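Local coordinates for protein histidine acid phosphatase (Hafnia alvei, PDB 4ARU) that is an enzyme of the histidine phosphatase superfamily, branch 2, with a large mixed beta-sheet flanked by helices and a small separate beta hairpin, at residues 140-145 / 263-268; 148-153 / 257-262; 196-201 / 209-214. All blocks are in the same frame, centred on the assembly; numbering follows the deposited sequence. Where two conformers were deposited one is given.

In the fold
The three contacts pack together on one side of the chain's centre, and none of them involves a strand of the large mixed sheet. Along the sequence they are concentric: interaction 3 closes a short hairpin, interaction 2 encloses it, and interaction 1 encloses both. Helix 139-150 serves interactions 1 and 2, whose centres lie about 9 Å apart; it meets the end of helix 243-262 and the start of helix 264-282, on either side of T263. The hairpin of interaction 3, centred about 12 Å from interaction 2 and about 15 Å from interaction 1, rests on M260, V142 and H143. Distant parts of the sequence are thereby gathered into one helix-and-hairpin assembly.

Interaction 1. Residues 140-145 / 263-268; sequences SQVHAA and TPYIAK
The ring of Y265 has Q141 over one face and V142 at its edge. CB of Q141 makes the CH-pi contact, 4.0 Å from the ring centroid of Y265 and 28° off the normal, while the glutamine chain continues across the ring at about a right angle. Its amide ends beside the phenol, with Q141 OE1 3.3 Å from Y265 CE1 and the amide plane turned 41° from that of the ring. Near the ring plane, V142 CG2 reaches Y265 CE2 at 3.8 Å. This is helix-helix packing in the helical part of a histidine phosphatase fold: helix 139-150 passes the first turn of helix 264-282 with short-segment axes 9.5 Å apart at closest approach. A145 is the small residue where the two come close, its CB lying 3.6 Å from Y265 CB. The same methyl meets T263 CG2, which stands anti to the backbone N of T263, while OG1 turns back to the carbonyl of L259 on the preceding helix. On the buried side, V142 CG1 packs against I266 CD1 at 4.2 Å. The phenol oxygen of Y265 is hydrogen-bonded to the backbone N of D138, whose OD1 in turn takes the N-H of Q141.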
loop_
_atom_site.group_PDB
_atom_site.type_symbol
_atom_site.label_atom_id
_atom_site.label_comp_id
_atom_site.label_asym_id
_atom_site.label_seq_id
_atom_site.Cartn_x
_atom_site.Cartn_y
_atom_site.Cartn_z
ATOM N N SER A 140 19.606 6.093 16.255
ATOM C CA SER A 140 19.020 6.808 17.391
ATOM C C SER A 140 17.792 7.637 16.953
ATOM O O SER A 140 16.770 7.728 17.679
ATOM C CB SER A 140 20.048 7.687 18.092
ATOM O OG SER A 140 20.403 8.790 17.282
ATOM N N GLN A 141 17.868 8.224 15.759
ATOM C CA GLN A 141 16.758 8.996 15.257
ATOM C C GLN A 141 15.528 8.132 14.943
ATOM O O GLN A 141 14.410 8.548 15.147
ATOM C CB GLN A 141 17.195 9.877 14.082
ATOM C CG GLN A 141 18.198 10.927 14.485
ATOM C CD GLN A 141 18.518 11.880 13.346
ATOM O OE1 GLN A 141 17.626 12.423 12.681
ATOM N NE2 GLN A 141 19.784 12.114 13.136
ATOM N N VAL A 142 15.738 6.924 14.425
ATOM C CA VAL A 142 14.648 6.004 14.221
ATOM C C VAL A 142 13.925 5.711 15.529
ATOM O O VAL A 142 12.709 5.761 15.608
ATOM C CB VAL A 142 15.112 4.668 13.558
ATOM C CG1 VAL A 142 13.954 3.714 13.449
ATOM C CG2 VAL A 142 15.767 4.992 12.196
ATOM N N HIS A 143 14.693 5.335 16.537
ATOM C CA HIS A 143 14.072 4.984 17.830
ATOM C C HIS A 143 13.230 6.192 18.354
ATOM O O HIS A 143 12.079 6.025 18.760
ATOM C CB HIS A 143 15.174 4.664 18.847
ATOM C CG HIS A 143 15.793 3.304 18.698
ATOM N ND1 HIS A 143 15.099 2.147 18.984
ATOM C CD2 HIS A 143 17.019 2.909 18.273
ATOM C CE1 HIS A 143 15.895 1.102 18.805
ATOM N NE2 HIS A 143 17.054 1.532 18.347
ATOM N N ALA A 144 13.793 7.398 18.271
ATOM C CA ALA A 144 13.099 8.580 18.774
ATOM C C ALA A 144 11.892 8.904 17.934
ATOM O O ALA A 144 10.836 9.242 18.471
ATOM C CB ALA A 144 14.038 9.766 18.833
ATOM N N ALA A 145 11.992 8.750 16.616
ATOM C CA ALA A 145 10.874 9.080 15.739
ATOM C C ALA A 145 9.699 8.118 15.928
ATOM O O ALA A 145 8.534 8.516 15.916
ATOM C CB ALA A 145 11.346 9.088 14.281
ATOM N N THR A 263 5.479 6.980 10.146
ATOM C CA THR A 263 6.392 7.864 10.895
ATOM C C THR A 263 7.241 8.734 9.964
ATOM O O THR A 263 7.959 8.161 9.163
ATOM C CB THR A 263 7.352 7.008 11.735
ATOM O OG1 THR A 263 6.592 6.345 12.741
ATOM C CG2 THR A 263 8.475 7.848 12.385
ATOM N N PRO A 264 7.133 10.067 10.021
ATOM C CA PRO A 264 7.733 10.879 8.950
ATOM C C PRO A 264 9.238 10.621 8.694
ATOM O O PRO A 264 9.646 10.533 7.553
ATOM C CB PRO A 264 7.434 12.306 9.370
ATOM C CG PRO A 264 6.076 12.149 10.006
ATOM C CD PRO A 264 6.180 10.883 10.824
ATOM N N TYR A 265 10.026 10.467 9.738
ATOM C CA TYR A 265 11.469 10.229 9.533
ATOM C C TYR A 265 11.708 8.999 8.685
ATOM O O TYR A 265 12.548 8.971 7.779
ATOM C CB TYR A 265 12.172 10.117 10.883
ATOM C CG TYR A 265 13.668 9.954 10.784
ATOM C CD1 TYR A 265 14.488 11.026 10.500
ATOM C CD2 TYR A 265 14.253 8.724 10.933
ATOM C CE1 TYR A 265 15.855 10.864 10.409
ATOM C CE2 TYR A 265 15.608 8.555 10.838
ATOM C CZ TYR A 265 16.397 9.633 10.560
ATOM O OH TYR A 265 17.756 9.445 10.445
ATOM N N ILE A 266 10.990 7.940 8.969
ATOM C CA ILE A 266 11.151 6.708 8.219
ATOM C C ILE A 266 10.542 6.906 6.825
ATOM O O ILE A 266 11.142 6.510 5.800
ATOM C CB ILE A 266 10.441 5.529 8.935
ATOM C CG1 ILE A 266 11.130 5.251 10.262
ATOM C CG2 ILE A 266 10.428 4.304 8.049
ATOM C CD1 ILE A 266 10.499 4.145 11.078
ATOM N N ALA A 267 9.326 7.445 6.778
ATOM C CA ALA A 267 8.584 7.576 5.542
ATOM C C ALA A 267 9.402 8.409 4.508
ATOM O O ALA A 267 9.430 8.026 3.354
ATOM C CB ALA A 267 7.288 8.286 5.818
ATOM N N LYS A 268 10.083 9.459 4.926
ATOM C CA LYS A 268 10.796 10.270 3.935
ATOM C C LYS A 268 12.047 9.577 3.439
ATOM O O LYS A 268 12.464 9.840 2.306
ATOM C CB LYS A 268 11.115 11.666 4.450
ATOM C CG LYS A 268 12.206 11.687 5.483
ATOM C CD LYS A 268 12.283 13.023 6.170
ATOM C CE LYS A 268 13.524 13.130 7.001
ATOM N NZ LYS A 268 13.756 14.500 7.562
#

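Interaction 2. Residues 148-153 / 257-262; sequences KQAGTP and FDLMSR
Q149 starts out with CG anti to its backbone N (chi1 -171°) and then bends at chi2 (80°), which carries its amide over to the side chain of D258 on the facing helix. D258 likewise holds CG anti to the backbone N, and one carboxylate oxygen, OD1, is shared by the amide and R262. NE2 of Q149 donates to D258 OD1 at 3.1 Å, approaching from above the carboxylate plane, and makes only a weak second bond to OD2 of D258. From within its own helix, R262 NH1 reaches D258 OD1 at 2.8 Å in a salt bridge, nearly along the C-O axis and in the guanidinium plane. OD1 is therefore gripped by two donors, and the nearby arginine probably favours the charged carboxylate. A water extends the network: it accepts from Q149 NE2 at 3.1 Å and donates to the backbone O of R262. The remaining guanidinium nitrogens look away from Q149, NE bonding to S314 and NH2 weakly to M319 O. Next along the helix, L259 CD2 packs 3.8 Å from A150 CB. F257 O receives both S261 N and R262 N, the latter at 3.0 Å, as the helix widens into a pi-type turn. The arrangement is an i to i+4 aspartate-arginine salt bridge on a helix end, linked by a glutamine to the end of a second helix.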
loop_
_atom_site.group_PDB
_atom_site.type_symbol
_atom_site.label_atom_id
_atom_site.label_comp_id
_atom_site.label_asym_id
_atom_site.label_seq_id
_atom_site.Cartn_x
_atom_site.Cartn_y
_atom_site.Cartn_z
ATOM N N LYS A 148 7.938 8.979 19.099
ATOM C CA LYS A 148 7.133 10.174 18.877
ATOM C C LYS A 148 5.821 9.828 18.184
ATOM O O LYS A 148 4.736 10.296 18.537
ATOM C CB LYS A 148 7.928 11.190 18.076
ATOM C CG LYS A 148 7.208 12.512 17.854
ATOM C CD LYS A 148 8.052 13.400 16.942
ATOM C CE LYS A 148 7.261 14.565 16.359
ATOM N NZ LYS A 148 6.903 15.502 17.450
ATOM N N GLN A 149 5.898 8.989 17.171
ATOM C CA GLN A 149 4.705 8.593 16.430
ATOM C C GLN A 149 3.755 7.829 17.357
ATOM O O GLN A 149 2.560 8.011 17.288
ATOM C CB GLN A 149 5.064 7.725 15.194
ATOM C CG GLN A 149 3.893 7.454 14.257
ATOM C CD GLN A 149 3.581 8.609 13.325
ATOM O OE1 GLN A 149 4.148 9.687 13.382
ATOM N NE2 GLN A 149 2.758 8.327 12.388
ATOM N N ALA A 150 4.282 6.935 18.191
ATOM C CA ALA A 150 3.452 6.140 19.110
ATOM C C ALA A 150 2.898 7.010 20.245
ATOM O O ALA A 150 1.818 6.717 20.763
ATOM C CB ALA A 150 4.264 5.007 19.716
ATOM N N GLY A 151 3.604 8.062 20.630
ATOM C CA GLY A 151 3.170 8.911 21.751
ATOM C C GLY A 151 3.504 8.343 23.106
ATOM O O GLY A 151 3.088 8.893 24.119
ATOM N N THR A 152 4.267 7.248 23.141
ATOM C CA THR A 152 4.580 6.527 24.378
ATOM C C THR A 152 5.813 5.659 24.094
ATOM O O THR A 152 6.044 5.289 22.949
ATOM C CB THR A 152 3.343 5.702 24.847
ATOM O OG1 THR A 152 3.444 5.368 26.232
ATOM C CG2 THR A 152 3.155 4.446 24.031
ATOM N N PRO A 153 6.594 5.310 25.126
ATOM C CA PRO A 153 7.704 4.399 24.886
ATOM C C PRO A 153 7.220 3.119 24.241
ATOM O O PRO A 153 6.202 2.514 24.608
ATOM C CB PRO A 153 8.253 4.165 26.298
ATOM C CG PRO A 153 7.976 5.436 27.008
ATOM C CD PRO A 153 6.607 5.813 26.512
ATOM N N PHE A 257 1.786 -0.402 10.829
ATOM C CA PHE A 257 2.092 0.401 9.655
ATOM C C PHE A 257 2.221 1.861 9.969
ATOM O O PHE A 257 3.095 2.520 9.403
ATOM C CB PHE A 257 1.074 0.107 8.520
ATOM C CG PHE A 257 1.532 -1.006 7.631
ATOM C CD1 PHE A 257 1.571 -2.338 8.115
ATOM C CD2 PHE A 257 1.988 -0.752 6.372
ATOM C CE1 PHE A 257 2.063 -3.344 7.350
ATOM C CE2 PHE A 257 2.488 -1.769 5.606
ATOM C CZ PHE A 257 2.525 -3.064 6.094
ATOM N N ASP A 258 1.408 2.387 10.860
ATOM C CA ASP A 258 1.539 3.782 11.261
ATOM C C ASP A 258 2.930 4.021 11.842
ATOM O O ASP A 258 3.622 4.997 11.510
ATOM C CB ASP A 258 0.482 4.130 12.301
ATOM C CG ASP A 258 0.502 5.601 12.663
ATOM O OD1 ASP A 258 0.414 6.474 11.754
ATOM O OD2 ASP A 258 0.672 5.934 13.843
ATOM N N LEU A 259 3.385 3.098 12.682
ATOM C CA LEU A 259 4.631 3.263 13.361
ATOM C C LEU A 259 5.859 3.015 12.495
ATOM O O LEU A 259 6.857 3.750 12.564
ATOM C CB LEU A 259 4.685 2.328 14.595
ATOM C CG LEU A 259 3.643 2.630 15.670
ATOM C CD1 LEU A 259 3.832 1.648 16.839
ATOM C CD2 LEU A 259 3.599 4.073 16.142
ATOM N N MET A 260 5.796 1.976 11.681
ATOM C CA MET A 260 6.973 1.501 10.960
ATOM C C MET A 260 7.053 2.016 9.523
ATOM O O MET A 260 8.106 1.935 8.884
ATOM C CB MET A 260 7.004 -0.028 11.025
ATOM C CG MET A 260 6.997 -0.563 12.464
ATOM S SD MET A 260 8.112 0.195 13.655
ATOM C CE MET A 260 9.621 -0.066 12.738
ATOM N N SER A 261 5.966 2.578 9.024
ATOM C CA SER A 261 5.939 3.130 7.681
ATOM C C SER A 261 5.421 4.564 7.551
ATOM O O SER A 261 5.864 5.284 6.637
ATOM C CB SER A 261 5.157 2.216 6.749
ATOM O OG SER A 261 5.875 0.970 6.613
ATOM N N ARG A 262 4.520 5.015 8.411
ATOM C CA ARG A 262 4.030 6.389 8.324
ATOM C C ARG A 262 4.844 7.402 9.074
ATOM O O ARG A 262 4.895 8.544 8.700
ATOM C CB ARG A 262 2.553 6.513 8.758
ATOM C CG ARG A 262 1.592 5.678 7.937
ATOM C CD ARG A 262 0.119 6.036 8.196
ATOM N NE ARG A 262 -0.130 7.391 7.732
ATOM C CZ ARG A 262 -0.169 8.485 8.488
ATOM N NH1 ARG A 262 0.004 8.456 9.786
ATOM N NH2 ARG A 262 -0.293 9.664 7.921
HETATM O O HOH W 1 2.878 10.142 9.912
#

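Interaction 3. Residues 196-201 / 209-214; sequences PSRLAI and ALEGAV
R198 and E211 form an antiparallel hydrogen-bonded pair, each using its backbone N-H and C=O. R198 N donates to E211 O at 3.0 Å, from above the carbonyl plane, and E211 N donates to R198 O at 2.8 Å, nearly in line with the C=O although bent at the N-H (145°). Two residues on, A200 and A209 repeat the pattern: A200 N to A209 O is 2.9 Å and almost linear (179°), and A209 N binds A200 O in turn. Between these pairs, L199 and L210 form the non-hydrogen-bonded pair, and their side chains turn to the opposite face of the hairpin, against M260 of helix 243-262.

E211 O has further company. Besides R198 N it accepts from a water at 2.8 Å and meets the CA-H of S197, S197 CA lying 3.3 Å away. The same water donates to S197 OG, which is also hydrogen-bonded to N158 OD1, so this hydroxyl joins the hairpin to the neighbouring loop. At the strand end, G212 approaches closely, its CA 3.4 Å from P196 O; with positive phi and in the N-cap position, it takes the chain from the strand into helix 213-229.

R198 CG lies between its backbone N and carbonyl carbon (chi1 80°), and the extended chain runs alongside E211, pointing the same way. E211 CG sits over one face of the guanidinium, but the charged ends stay apart, R198 NH2 being 5.5 Å from E211 OE2. The chemistry implies a two-stranded hairpin held by its backbone bonds; the opposite charges, not in contact, probably add only weak attraction.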
loop_
_atom_site.group_PDB
_atom_site.type_symbol
_atom_site.label_atom_id
_atom_site.label_comp_id
_atom_site.label_asym_id
_atom_site.label_seq_id
_atom_site.Cartn_x
_atom_site.Cartn_y
_atom_site.Cartn_z
ATOM N N PRO A 196 6.435 -8.799 24.822
ATOM C CA PRO A 196 6.460 -7.340 24.889
ATOM C C PRO A 196 6.945 -6.682 23.606
ATOM O O PRO A 196 7.768 -7.253 22.879
ATOM C CB PRO A 196 7.399 -7.058 26.059
ATOM C CG PRO A 196 8.282 -8.242 26.092
ATOM C CD PRO A 196 7.384 -9.408 25.764
ATOM N N SER A 197 6.400 -5.518 23.263
ATOM C CA SER A 197 6.880 -4.785 22.100
ATOM C C SER A 197 8.302 -4.260 22.301
ATOM O O SER A 197 8.679 -3.844 23.413
ATOM C CB SER A 197 5.939 -3.595 21.757
ATOM O OG SER A 197 4.715 -4.006 21.223
ATOM N N ARG A 198 9.092 -4.267 21.231
ATOM C CA ARG A 198 10.309 -3.494 21.206
ATOM C C ARG A 198 10.680 -3.200 19.769
ATOM O O ARG A 198 10.274 -3.905 18.842
ATOM C CB ARG A 198 11.478 -4.143 21.950
ATOM C CG ARG A 198 12.153 -5.203 21.146
ATOM C CD ARG A 198 13.215 -5.917 21.908
ATOM N NE ARG A 198 13.809 -6.968 21.059
ATOM C CZ ARG A 198 14.884 -6.804 20.284
ATOM N NH1 ARG A 198 15.515 -5.665 20.181
ATOM N NH2 ARG A 198 15.332 -7.824 19.570
ATOM N N LEU A 199 11.445 -2.166 19.566
ATOM C CA LEU A 199 11.920 -1.807 18.266
ATOM C C LEU A 199 13.347 -2.369 18.106
ATOM O O LEU A 199 14.228 -2.096 18.905
ATOM C CB LEU A 199 11.907 -0.272 18.122
ATOM C CG LEU A 199 12.249 0.327 16.772
ATOM C CD1 LEU A 199 11.251 -0.125 15.766
ATOM C CD2 LEU A 199 12.284 1.843 16.810
ATOM N N ALA A 200 13.557 -3.181 17.062
ATOM C CA ALA A 200 14.826 -3.815 16.778
ATOM C C ALA A 200 15.414 -3.259 15.499
ATOM O O ALA A 200 14.705 -3.149 14.515
ATOM C CB ALA A 200 14.625 -5.320 16.661
ATOM N N ILE A 201 16.678 -2.856 15.529
ATOM C CA ILE A 201 17.353 -2.319 14.356
ATOM C C ILE A 201 18.693 -3.007 14.181
ATOM O O ILE A 201 19.381 -3.279 15.159
ATOM C CB ILE A 201 17.561 -0.794 14.481
ATOM C CG1 ILE A 201 16.261 -0.127 14.909
ATOM C CG2 ILE A 201 18.111 -0.245 13.174
ATOM C CD1 ILE A 201 16.353 1.392 14.987
ATOM N N ALA A 209 12.497 -3.394 12.698
ATOM C CA ALA A 209 11.306 -4.166 12.889
ATOM C C ALA A 209 10.656 -3.886 14.232
ATOM O O ALA A 209 11.366 -3.673 15.234
ATOM C CB ALA A 209 11.616 -5.651 12.772
ATOM N N LEU A 210 9.341 -3.934 14.262
ATOM C CA LEU A 210 8.612 -3.896 15.520
ATOM C C LEU A 210 8.463 -5.366 15.974
ATOM O O LEU A 210 7.683 -6.130 15.384
ATOM C CB LEU A 210 7.232 -3.225 15.340
ATOM C CG LEU A 210 6.318 -3.240 16.541
ATOM C CD1 LEU A 210 6.890 -2.328 17.623
ATOM C CD2 LEU A 210 4.940 -2.783 16.136
ATOM N N GLU A 211 9.247 -5.778 16.976
ATOM C CA GLU A 211 9.185 -7.128 17.521
ATOM C C GLU A 211 8.127 -7.188 18.599
ATOM O O GLU A 211 7.816 -6.163 19.212
ATOM C CB GLU A 211 10.522 -7.530 18.147
ATOM C CG GLU A 211 11.690 -7.486 17.139
ATOM C CD GLU A 211 11.591 -8.577 16.048
ATOM O OE1 GLU A 211 10.932 -9.611 16.239
ATOM O OE2 GLU A 211 12.252 -8.423 14.995
ATOM N N GLY A 212 7.633 -8.366 18.885
ATOM C CA GLY A 212 6.631 -8.577 19.921
ATOM C C GLY A 212 5.225 -8.781 19.416
ATOM O O GLY A 212 4.976 -8.942 18.221
ATOM N N ALA A 213 4.285 -8.768 20.350
ATOM C CA ALA A 213 2.939 -9.191 20.082
ATOM C C ALA A 213 2.240 -8.366 19.000
ATOM O O ALA A 213 1.456 -8.886 18.195
ATOM C CB ALA A 213 2.164 -9.162 21.368
ATOM N N VAL A 214 2.428 -7.041 19.039
ATOM C CA VAL A 214 1.747 -6.176 18.072
ATOM C C VAL A 214 2.319 -6.447 16.688
ATOM O O VAL A 214 1.593 -6.604 15.712
ATOM C CB VAL A 214 1.819 -4.665 18.453
ATOM C CG1 VAL A 214 1.258 -3.820 17.330
ATOM C CG2 VAL A 214 1.105 -4.406 19.765
HETATM O O HOH W 2 5.132 -5.591 18.978
#